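PDB 1M72: caspase-1 from Spodoptera frugiperda, which is a cysteine protease of the caspase family that probably takes part in the proteolytic cascade executing apoptosis. Local coordinates for residues N84-H95 with Y128-P136; D94-V105 with T137-Q148. All blocks are in the same frame, centred on the assembly; numbering follows the deposited sequence.

Both contacts belong to the caspase domain and lie on the same side of the chain's centre, their own centres about 10 Å apart. Along the chain their segments alternate: helix 80-92 leads through D94 and H95, which both contacts share, into strand 98-106, and the 128-136 loop continues through T137 and a turn into strand 143-148. Interaction 1 packs the helix on that loop; interaction 2 pairs the two strands at the middle of the six-stranded sheet. They meet where the F130 ring and T90 of interaction 1 rest on L101 of interaction 2. Helix and loop thus form a layer packed on one face of the sheet, whose two central strands run toward the probable catalytic residues H108 and C150.

Interaction 1. Residues N84-H95 with Y128-P136; sequences NKFIQQTAEMDH and YYFTADKCP
Y129 lays its ring under the side chain of Q88, whose CG stands 3.7 Å from the ring centroid in a CH-pi contact over the face. This is helix-on-loop packing in the caspase domain: helix 80-92, which flanks the central sheet, meets the type I turn Y128-T131 at the end of helix 125-128. A bend at chi2 (-146°) brings the Q88 amide down over the ring at 24° to its plane, and Q88 NE2 donates a fairly straight bond to a lone pair of N84 OD1, in the carbonyl plane of N84. The opposite face of the Y129 ring is covered by Y128, and N84 ND2 makes a weak bond to Y129 OH at 3.5 Å.

One helical turn on from I87, A91 packs against both aromatic residues, its CB 3.6 Å from Y129 CB and its CA 3.3 Å from F130 CE1. I87 CG2 fills the angle between the two aromatic rings, and T90 CG2 comes to the edge of F130, whose other neighbours include L101 and F145 of the sheet. Past the helix end, C135 SG approaches the H95 ring obliquely, and H95 NE2 donates in its ring plane to T90 O at 2.8 Å.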
loop_
_atom_site.group_PDB
_atom_site.type_symbol
_atom_site.label_atom_id
_atom_site.label_comp_id
_atom_site.label_asym_id
_atom_site.label_seq_id
_atom_site.Cartn_x
_atom_site.Cartn_y
_atom_site.Cartn_z
ATOM N N ASN C 84 4.289 -17.691 -15.955
ATOM C CA ASN C 84 5.175 -18.138 -14.922
ATOM C C ASN C 84 6.583 -18.390 -15.411
ATOM O O ASN C 84 7.550 -18.076 -14.716
ATOM C CB ASN C 84 4.648 -19.377 -14.246
ATOM C CG ASN C 84 5.461 -19.725 -13.032
ATOM O OD1 ASN C 84 6.683 -19.838 -13.126
ATOM N ND2 ASN C 84 4.806 -19.885 -11.879
ATOM N N LYS C 85 6.699 -18.935 -16.613
ATOM C CA LYS C 85 8.004 -19.230 -17.199
ATOM C C LYS C 85 8.801 -17.959 -17.496
ATOM O O LYS C 85 9.958 -17.846 -17.099
ATOM C CB LYS C 85 7.797 -20.068 -18.469
ATOM C CG LYS C 85 8.678 -19.743 -19.657
ATOM C CD LYS C 85 7.857 -19.909 -20.944
ATOM C CE LYS C 85 8.731 -19.914 -22.198
ATOM N NZ LYS C 85 9.586 -18.693 -22.284
ATOM N N PHE C 86 8.190 -17.015 -18.206
ATOM C CA PHE C 86 8.855 -15.766 -18.515
ATOM C C PHE C 86 9.218 -14.976 -17.245
ATOM O O PHE C 86 10.222 -14.283 -17.219
ATOM C CB PHE C 86 7.986 -14.923 -19.439
ATOM C CG PHE C 86 7.970 -15.417 -20.871
ATOM C CD1 PHE C 86 9.137 -15.390 -21.651
ATOM C CD2 PHE C 86 6.789 -15.893 -21.458
ATOM C CE1 PHE C 86 9.112 -15.824 -22.995
ATOM C CE2 PHE C 86 6.757 -16.334 -22.802
ATOM C CZ PHE C 86 7.911 -16.297 -23.565
ATOM N N ILE C 87 8.404 -15.094 -16.201
ATOM C CA ILE C 87 8.654 -14.414 -14.949
ATOM C C ILE C 87 9.921 -14.996 -14.340
ATOM O O ILE C 87 10.804 -14.263 -13.922
ATOM C CB ILE C 87 7.452 -14.592 -13.978
ATOM C CG1 ILE C 87 6.308 -13.658 -14.390
ATOM C CG2 ILE C 87 7.863 -14.326 -12.536
ATOM C CD1 ILE C 87 6.516 -12.245 -13.964
ATOM N N GLN C 88 10.011 -16.320 -14.289
ATOM C CA GLN C 88 11.183 -16.962 -13.735
ATOM C C GLN C 88 12.434 -16.612 -14.539
ATOM O O GLN C 88 13.480 -16.316 -13.979
ATOM C CB GLN C 88 10.995 -18.478 -13.693
ATOM C CG GLN C 88 9.875 -18.951 -12.787
ATOM C CD GLN C 88 10.185 -20.295 -12.116
ATOM O OE1 GLN C 88 11.347 -20.608 -11.837
ATOM N NE2 GLN C 88 9.141 -21.081 -11.824
ATOM N N GLN C 89 12.328 -16.614 -15.853
ATOM C CA GLN C 89 13.499 -16.321 -16.656
ATOM C C GLN C 89 13.935 -14.879 -16.433
ATOM O O GLN C 89 15.126 -14.546 -16.460
ATOM C CB GLN C 89 13.199 -16.536 -18.125
ATOM C CG GLN C 89 12.544 -17.855 -18.454
ATOM C CD GLN C 89 12.362 -18.011 -19.955
ATOM O OE1 GLN C 89 11.989 -17.050 -20.648
ATOM N NE2 GLN C 89 12.630 -19.218 -20.472
ATOM N N THR C 90 12.955 -14.014 -16.221
ATOM C CA THR C 90 13.260 -12.630 -15.978
ATOM C C THR C 90 13.982 -12.546 -14.627
ATOM O O THR C 90 14.978 -11.822 -14.490
ATOM C CB THR C 90 11.985 -11.794 -15.919
ATOM O OG1 THR C 90 11.422 -11.699 -17.228
ATOM C CG2 THR C 90 12.290 -10.407 -15.407
ATOM N N ALA C 91 13.486 -13.303 -13.645
ATOM C CA ALA C 91 14.078 -13.290 -12.310
ATOM C C ALA C 91 15.469 -13.911 -12.293
ATOM O O ALA C 91 16.232 -13.738 -11.336
ATOM C CB ALA C 91 13.196 -14.015 -11.335
ATOM N N GLU C 92 15.783 -14.602 -13.378
ATOM C CA GLU C 92 17.029 -15.309 -13.527
ATOM C C GLU C 92 18.039 -14.512 -14.318
ATOM O O GLU C 92 19.197 -14.872 -14.360
ATOM C CB GLU C 92 16.767 -16.669 -14.206
ATOM C CG GLU C 92 16.622 -17.845 -13.225
ATOM C CD GLU C 92 15.844 -19.032 -13.789
ATOM O OE1 GLU C 92 15.956 -19.338 -15.009
ATOM O OE2 GLU C 92 15.118 -19.677 -12.986
ATOM N N MET C 93 17.609 -13.423 -14.942
ATOM C CA MET C 93 18.544 -12.623 -15.716
ATOM C C MET C 93 19.455 -11.782 -14.822
ATOM O O MET C 93 19.271 -11.697 -13.613
ATOM C CB MET C 93 17.763 -11.726 -16.665
ATOM C CG MET C 93 16.818 -12.520 -17.547
ATOM S SD MET C 93 16.001 -11.471 -18.682
ATOM C CE MET C 93 16.182 -12.416 -20.294
ATOM N N ASP C 94 20.446 -11.161 -15.425
ATOM C CA ASP C 94 21.364 -10.332 -14.674
ATOM C C ASP C 94 20.912 -8.875 -14.776
ATOM O O ASP C 94 21.030 -8.243 -15.823
ATOM C CB ASP C 94 22.777 -10.518 -15.236
ATOM C CG ASP C 94 23.801 -9.639 -14.547
ATOM O OD1 ASP C 94 23.458 -8.876 -13.613
ATOM O OD2 ASP C 94 24.966 -9.714 -14.962
ATOM N N HIS C 95 20.384 -8.352 -13.674
ATOM C CA HIS C 95 19.866 -6.985 -13.633
ATOM C C HIS C 95 20.869 -5.955 -13.127
ATOM O O HIS C 95 20.503 -4.802 -12.856
ATOM C CB HIS C 95 18.604 -6.963 -12.766
ATOM C CG HIS C 95 17.487 -7.757 -13.342
ATOM N ND1 HIS C 95 16.653 -7.260 -14.319
ATOM C CD2 HIS C 95 17.119 -9.044 -13.147
ATOM C CE1 HIS C 95 15.824 -8.208 -14.703
ATOM N NE2 HIS C 95 16.085 -9.301 -14.009
ATOM N N TYR C 128 6.873 -12.954 -6.382
ATOM C CA TYR C 128 7.510 -13.988 -5.585
ATOM C C TYR C 128 8.991 -14.213 -5.922
ATOM O O TYR C 128 9.840 -14.251 -5.011
ATOM C CB TYR C 128 6.752 -15.317 -5.753
ATOM C CG TYR C 128 7.437 -16.516 -5.129
ATOM C CD1 TYR C 128 7.419 -16.725 -3.729
ATOM C CD2 TYR C 128 8.128 -17.439 -5.933
ATOM C CE1 TYR C 128 8.089 -17.844 -3.151
ATOM C CE2 TYR C 128 8.783 -18.541 -5.376
ATOM C CZ TYR C 128 8.762 -18.733 -4.001
ATOM O OH TYR C 128 9.412 -19.814 -3.491
ATOM N N TYR C 129 9.293 -14.382 -7.209
ATOM C CA TYR C 129 10.666 -14.623 -7.676
ATOM C C TYR C 129 11.620 -13.427 -7.677
ATOM O O TYR C 129 12.784 -13.555 -8.084
ATOM C CB TYR C 129 10.660 -15.188 -9.109
ATOM C CG TYR C 129 9.841 -16.447 -9.282
ATOM C CD1 TYR C 129 8.506 -16.377 -9.696
ATOM C CD2 TYR C 129 10.391 -17.713 -9.014
ATOM C CE1 TYR C 129 7.739 -17.523 -9.846
ATOM C CE2 TYR C 129 9.626 -18.871 -9.155
ATOM C CZ TYR C 129 8.301 -18.762 -9.571
ATOM O OH TYR C 129 7.513 -19.871 -9.698
ATOM N N PHE C 130 11.151 -12.260 -7.250
ATOM C CA PHE C 130 12.030 -11.121 -7.273
ATOM C C PHE C 130 12.498 -10.646 -5.913
ATOM O O PHE C 130 13.073 -9.569 -5.798
ATOM C CB PHE C 130 11.375 -10.007 -8.065
ATOM C CG PHE C 130 11.103 -10.379 -9.491
ATOM C CD1 PHE C 130 12.151 -10.433 -10.424
ATOM C CD2 PHE C 130 9.801 -10.718 -9.904
ATOM C CE1 PHE C 130 11.896 -10.823 -11.765
ATOM C CE2 PHE C 130 9.524 -11.111 -11.242
ATOM C CZ PHE C 130 10.560 -11.166 -12.175
ATOM N N THR C 131 12.248 -11.427 -4.866
ATOM C CA THR C 131 12.762 -11.007 -3.567
ATOM C C THR C 131 14.318 -11.029 -3.653
ATOM O O THR C 131 14.893 -11.746 -4.483
ATOM C CB THR C 131 12.208 -11.898 -2.422
ATOM O OG1 THR C 131 12.501 -13.284 -2.677
ATOM C CG2 THR C 131 10.666 -11.661 -2.261
ATOM N N ALA C 132 15.000 -10.235 -2.841
ATOM C CA ALA C 132 16.479 -10.141 -2.930
ATOM C C ALA C 132 17.254 -11.458 -2.910
ATOM O O ALA C 132 18.278 -11.583 -3.565
ATOM C CB ALA C 132 17.026 -9.227 -1.843
ATOM N N ASP C 133 16.783 -12.436 -2.143
ATOM C CA ASP C 133 17.472 -13.706 -2.114
ATOM C C ASP C 133 17.361 -14.447 -3.456
ATOM O O ASP C 133 18.315 -15.093 -3.885
ATOM C CB ASP C 133 16.925 -14.550 -0.969
ATOM C CG ASP C 133 15.421 -14.706 -1.034
ATOM O OD1 ASP C 133 14.745 -13.824 -1.613
ATOM O OD2 ASP C 133 14.924 -15.707 -0.493
ATOM N N LYS C 134 16.223 -14.347 -4.133
ATOM C CA LYS C 134 16.040 -15.043 -5.409
ATOM C C LYS C 134 16.578 -14.264 -6.604
ATOM O O LYS C 134 16.949 -14.864 -7.612
ATOM C CB LYS C 134 14.555 -15.371 -5.632
ATOM C CG LYS C 134 13.943 -16.186 -4.481
ATOM C CD LYS C 134 12.508 -16.628 -4.726
ATOM C CE LYS C 134 11.822 -17.044 -3.412
ATOM N NZ LYS C 134 12.308 -18.355 -2.933
ATOM N N CYS C 135 16.606 -12.933 -6.496
ATOM C CA CYS C 135 17.099 -12.077 -7.566
ATOM C C CYS C 135 18.030 -10.957 -6.996
ATOM O O CYS C 135 17.661 -9.763 -6.935
ATOM C CB CYS C 135 15.908 -11.491 -8.333
ATOM S SG CYS C 135 16.327 -10.606 -9.838
ATOM N N PRO C 136 19.258 -11.346 -6.584
ATOM C CA PRO C 136 20.288 -10.472 -6.014
ATOM C C PRO C 136 20.625 -9.263 -6.888
ATOM O O PRO C 136 20.850 -8.196 -6.360
ATOM C CB PRO C 136 21.508 -11.397 -5.844
ATOM C CG PRO C 136 20.958 -12.759 -5.895
ATOM C CD PRO C 136 19.800 -12.689 -6.845
#

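Interaction 2. Residues D94-V105 with T137-Q148; sequences DHSDADCLLVAV and TLAGKPKLFFIQ. With EDO (1,2-ethanediol), chain H.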
loop_
_atom_site.group_PDB
_atom_site.type_symbol
_atom_site.label_atom_id
_atom_site.label_comp_id
_atom_site.label_asym_id
_atom_site.label_seq_id
_atom_site.Cartn_x
_atom_site.Cartn_y
_atom_site.Cartn_z
ATOM N N ASP C 94 20.446 -11.161 -15.425
ATOM C CA ASP C 94 21.364 -10.332 -14.674
ATOM C C ASP C 94 20.912 -8.875 -14.776
ATOM O O ASP C 94 21.030 -8.243 -15.823
ATOM C CB ASP C 94 22.777 -10.518 -15.236
ATOM C CG ASP C 94 23.801 -9.639 -14.547
ATOM O OD1 ASP C 94 23.458 -8.876 -13.613
ATOM O OD2 ASP C 94 24.966 -9.714 -14.962
ATOM N N HIS C 95 20.384 -8.352 -13.674
ATOM C CA HIS C 95 19.866 -6.985 -13.633
ATOM C C HIS C 95 20.869 -5.955 -13.127
ATOM O O HIS C 95 20.503 -4.802 -12.856
ATOM C CB HIS C 95 18.604 -6.963 -12.766
ATOM C CG HIS C 95 17.487 -7.757 -13.342
ATOM N ND1 HIS C 95 16.653 -7.260 -14.319
ATOM C CD2 HIS C 95 17.119 -9.044 -13.147
ATOM C CE1 HIS C 95 15.824 -8.208 -14.703
ATOM N NE2 HIS C 95 16.085 -9.301 -14.009
ATOM N N SER C 96 22.130 -6.366 -13.034
ATOM C CA SER C 96 23.196 -5.490 -12.542
ATOM C C SER C 96 23.205 -4.102 -13.151
ATOM O O SER C 96 23.394 -3.121 -12.442
ATOM C CB SER C 96 24.565 -6.142 -12.759
ATOM O OG SER C 96 24.714 -7.285 -11.928
ATOM N N ASP C 97 22.985 -4.005 -14.452
ATOM C CA ASP C 97 23.024 -2.683 -15.070
ATOM C C ASP C 97 21.688 -1.984 -15.276
ATOM O O ASP C 97 21.620 -0.996 -16.008
ATOM C CB ASP C 97 23.837 -2.719 -16.383
ATOM C CG ASP C 97 25.321 -3.087 -16.139
ATOM O OD1 ASP C 97 25.909 -2.598 -15.163
ATOM O OD2 ASP C 97 25.899 -3.878 -16.914
ATOM N N ALA C 98 20.652 -2.470 -14.588
ATOM C CA ALA C 98 19.317 -1.855 -14.665
ATOM C C ALA C 98 18.955 -1.095 -13.359
ATOM O O ALA C 98 19.353 -1.486 -12.271
ATOM C CB ALA C 98 18.256 -2.929 -14.943
ATOM N N ASP C 99 18.225 0.005 -13.486
ATOM C CA ASP C 99 17.798 0.760 -12.311
ATOM C C ASP C 99 16.694 0.013 -11.541
ATOM O O ASP C 99 16.612 0.110 -10.303
ATOM C CB ASP C 99 17.149 2.119 -12.685
ATOM C CG ASP C 99 18.088 3.086 -13.411
ATOM O OD1 ASP C 99 19.299 3.156 -13.072
ATOM O OD2 ASP C 99 17.576 3.799 -14.311
ATOM N N CYS C 100 15.855 -0.728 -12.279
ATOM C CA CYS C 100 14.661 -1.341 -11.694
ATOM C C CYS C 100 13.976 -2.379 -12.617
ATOM O O CYS C 100 14.494 -2.744 -13.684
ATOM C CB CYS C 100 13.641 -0.207 -11.419
ATOM S SG CYS C 100 12.981 0.586 -12.973
ATOM N N LEU C 101 12.820 -2.856 -12.171
ATOM C CA LEU C 101 12.011 -3.807 -12.945
ATOM C C LEU C 101 10.563 -3.370 -12.782
ATOM O O LEU C 101 10.154 -2.931 -11.703
ATOM C CB LEU C 101 12.142 -5.237 -12.432
ATOM C CG LEU C 101 11.146 -6.263 -13.008
ATOM C CD1 LEU C 101 11.611 -6.681 -14.379
ATOM C CD2 LEU C 101 11.006 -7.493 -12.063
ATOM N N LEU C 102 9.825 -3.445 -13.873
ATOM C CA LEU C 102 8.429 -3.103 -13.901
ATOM C C LEU C 102 7.687 -4.260 -14.553
ATOM O O LEU C 102 8.053 -4.703 -15.647
ATOM C CB LEU C 102 8.208 -1.843 -14.740
ATOM C CG LEU C 102 6.768 -1.289 -14.660
ATOM C CD1 LEU C 102 6.779 0.235 -14.954
ATOM C CD2 LEU C 102 5.801 -2.060 -15.643
ATOM N N VAL C 103 6.660 -4.766 -13.875
ATOM C CA VAL C 103 5.826 -5.819 -14.449
ATOM C C VAL C 103 4.372 -5.243 -14.445
ATOM O O VAL C 103 3.948 -4.644 -13.449
ATOM C CB VAL C 103 5.863 -7.109 -13.577
ATOM C CG1 VAL C 103 4.933 -8.150 -14.143
ATOM C CG2 VAL C 103 7.263 -7.645 -13.456
ATOM N N ALA C 104 3.631 -5.386 -15.550
ATOM C CA ALA C 104 2.234 -4.934 -15.599
ATOM C C ALA C 104 1.319 -6.101 -16.051
ATOM O O ALA C 104 1.693 -6.925 -16.891
ATOM C CB ALA C 104 2.076 -3.723 -16.572
ATOM N N VAL C 105 0.126 -6.181 -15.497
ATOM C CA VAL C 105 -0.781 -7.232 -15.888
ATOM C C VAL C 105 -2.129 -6.594 -16.122
ATOM O O VAL C 105 -2.622 -5.868 -15.274
ATOM C CB VAL C 105 -0.875 -8.335 -14.797
ATOM C CG1 VAL C 105 -1.848 -9.458 -15.238
ATOM C CG2 VAL C 105 0.482 -8.933 -14.557
ATOM N N THR C 137 20.647 -9.392 -8.208
ATOM C CA THR C 137 20.990 -8.222 -9.028
ATOM C C THR C 137 19.964 -7.077 -9.068
ATOM O O THR C 137 20.198 -6.055 -9.735
ATOM C CB THR C 137 21.386 -8.633 -10.455
ATOM O OG1 THR C 137 20.255 -9.146 -11.159
ATOM C CG2 THR C 137 22.486 -9.741 -10.394
ATOM N N LEU C 138 18.810 -7.249 -8.399
ATOM C CA LEU C 138 17.842 -6.157 -8.316
ATOM C C LEU C 138 17.788 -5.829 -6.826
ATOM O O LEU C 138 16.952 -5.048 -6.374
ATOM C CB LEU C 138 16.448 -6.552 -8.830
ATOM C CG LEU C 138 16.099 -6.636 -10.333
ATOM C CD1 LEU C 138 14.717 -7.247 -10.464
ATOM C CD2 LEU C 138 16.130 -5.250 -11.018
ATOM N N ALA C 139 18.695 -6.419 -6.051
ATOM C CA ALA C 139 18.690 -6.140 -4.622
ATOM C C ALA C 139 19.021 -4.667 -4.365
ATOM O O ALA C 139 20.024 -4.135 -4.860
ATOM C CB ALA C 139 19.685 -7.050 -3.877
ATOM N N GLY C 140 18.150 -4.030 -3.590
ATOM C CA GLY C 140 18.320 -2.631 -3.243
ATOM C C GLY C 140 17.711 -1.721 -4.293
ATOM O O GLY C 140 17.772 -0.483 -4.181
ATOM N N LYS C 141 17.147 -2.338 -5.327
ATOM C CA LYS C 141 16.524 -1.593 -6.422
ATOM C C LYS C 141 14.985 -1.732 -6.437
ATOM O O LYS C 141 14.436 -2.745 -6.022
ATOM C CB LYS C 141 17.094 -2.075 -7.741
ATOM C CG LYS C 141 18.591 -1.913 -7.812
ATOM C CD LYS C 141 19.045 -2.436 -9.159
ATOM C CE LYS C 141 20.541 -2.489 -9.295
ATOM N NZ LYS C 141 20.825 -3.215 -10.564
ATOM N N PRO C 142 14.282 -0.711 -6.931
ATOM C CA PRO C 142 12.822 -0.782 -6.967
ATOM C C PRO C 142 12.246 -1.808 -7.960
ATOM O O PRO C 142 12.651 -1.879 -9.118
ATOM C CB PRO C 142 12.410 0.661 -7.290
ATOM C CG PRO C 142 13.509 1.153 -8.120
ATOM C CD PRO C 142 14.764 0.583 -7.445
ATOM N N LYS C 143 11.289 -2.593 -7.472
ATOM C CA LYS C 143 10.602 -3.611 -8.270
ATOM C C LYS C 143 9.119 -3.201 -8.273
ATOM O O LYS C 143 8.428 -3.268 -7.255
ATOM C CB LYS C 143 10.851 -4.999 -7.635
ATOM C CG LYS C 143 12.359 -5.320 -7.611
ATOM C CD LYS C 143 12.727 -6.434 -6.659
ATOM C CE LYS C 143 12.978 -5.906 -5.246
ATOM N NZ LYS C 143 14.381 -5.374 -5.090
ATOM N N LEU C 144 8.662 -2.756 -9.439
ATOM C CA LEU C 144 7.307 -2.251 -9.646
ATOM C C LEU C 144 6.287 -3.199 -10.301
ATOM O O LEU C 144 6.556 -3.863 -11.314
ATOM C CB LEU C 144 7.386 -0.939 -10.448
ATOM C CG LEU C 144 8.616 -0.070 -10.123
ATOM C CD1 LEU C 144 8.703 1.122 -11.069
ATOM C CD2 LEU C 144 8.553 0.431 -8.688
ATOM N N PHE C 145 5.089 -3.214 -9.726
ATOM C CA PHE C 145 4.040 -4.073 -10.232
ATOM C C PHE C 145 2.744 -3.306 -10.400
ATOM O O PHE C 145 2.271 -2.668 -9.461
ATOM C CB PHE C 145 3.848 -5.274 -9.295
ATOM C CG PHE C 145 5.074 -6.135 -9.202
ATOM C CD1 PHE C 145 6.144 -5.759 -8.382
ATOM C CD2 PHE C 145 5.226 -7.245 -10.033
ATOM C CE1 PHE C 145 7.351 -6.450 -8.391
ATOM C CE2 PHE C 145 6.425 -7.953 -10.059
ATOM C CZ PHE C 145 7.495 -7.558 -9.243
ATOM N N PHE C 146 2.172 -3.370 -11.604
ATOM C CA PHE C 146 0.924 -2.688 -11.856
ATOM C C PHE C 146 -0.111 -3.684 -12.305
ATOM O O PHE C 146 0.103 -4.437 -13.259
ATOM C CB PHE C 146 1.116 -1.595 -12.894
ATOM C CG PHE C 146 1.996 -0.503 -12.422
ATOM C CD1 PHE C 146 3.391 -0.604 -12.556
ATOM C CD2 PHE C 146 1.452 0.612 -11.803
ATOM C CE1 PHE C 146 4.225 0.402 -12.077
ATOM C CE2 PHE C 146 2.278 1.643 -11.309
ATOM C CZ PHE C 146 3.680 1.534 -11.448
ATOM N N ILE C 147 -1.243 -3.684 -11.615
ATOM C CA ILE C 147 -2.270 -4.643 -11.949
ATOM C C ILE C 147 -3.616 -4.060 -12.274
ATOM O O ILE C 147 -4.268 -3.415 -11.422
ATOM C CB ILE C 147 -2.427 -5.661 -10.797
ATOM C CG1 ILE C 147 -1.084 -6.367 -10.570
ATOM C CG2 ILE C 147 -3.528 -6.682 -11.127
ATOM C CD1 ILE C 147 -0.972 -6.887 -9.252
ATOM N N GLN C 148 -4.030 -4.241 -13.524
ATOM C CA GLN C 148 -5.374 -3.796 -13.938
ATOM C C GLN C 148 -6.194 -5.098 -14.008
ATOM O O GLN C 148 -5.979 -5.908 -14.890
ATOM C CB GLN C 148 -5.337 -3.115 -15.294
ATOM C CG GLN C 148 -6.739 -2.820 -15.931
ATOM C CD GLN C 148 -7.686 -2.130 -14.974
ATOM O OE1 GLN C 148 -7.341 -1.139 -14.312
ATOM N NE2 GLN C 148 -8.894 -2.646 -14.891
HETATM C C1 EDO H . 19.309 1.729 -6.498
HETATM O O1 EDO H . 18.889 1.832 -5.153
HETATM C C2 EDO H . 18.148 1.961 -7.423
HETATM O O2 EDO H . 18.409 1.256 -8.617
#
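Strands 98-106 and 143-148 pair in parallel at the middle of the six-stranded caspase sheet, and the loops leading into them are pinned together beside H95. From L101 to Q148 six backbone hydrogen bonds alternate between the strands, beginning with L101 N to P142 O; the axes of 100-105 and 143-148 come within 4.6 Å at an angle of 12°.

Side chains go alternately to the two faces. On one, V103 CG2 sits 3.5 Å from F145 CE2, and L101 CB meets L138 CD1. On the other, L102 CD1 touches F146 CE1 at 3.9 Å, the two side chains crossing at about a right angle.

Ahead of the strands, L138 CD1 lies over one face of the H95 ring, 4.1 Å from its centroid, while T137 OG1 stands at the ring edge. The T137 first torsion (68°) sets OG1 between the backbone N and the carbonyl carbon, where it accepts the backbone N-H of H95 at 2.6 Å. K141, extended beyond CG, buries its ammonium among carbonyls: NZ donates to A98 O at 2.8 Å and to T137 O of its own segment, with a weak bond to S96 O. These carbonyl oxygens probably stabilise the positive charge. D94 OD1 closes an Asx turn on S96 N and also accepts from S96 OG. An ethanediol, probably from the crystallisation liquor, bonds through O1 to G140 O.

At the far end Q148 NE2 bonds to an acidic side chain of the bound peptide, close to the probable catalytic C150. Strand 31-39 flanks the pair beyond 98-106 and strand 182-186 beyond 143-148, while helix 203-215 covers F146 with F204 and L208.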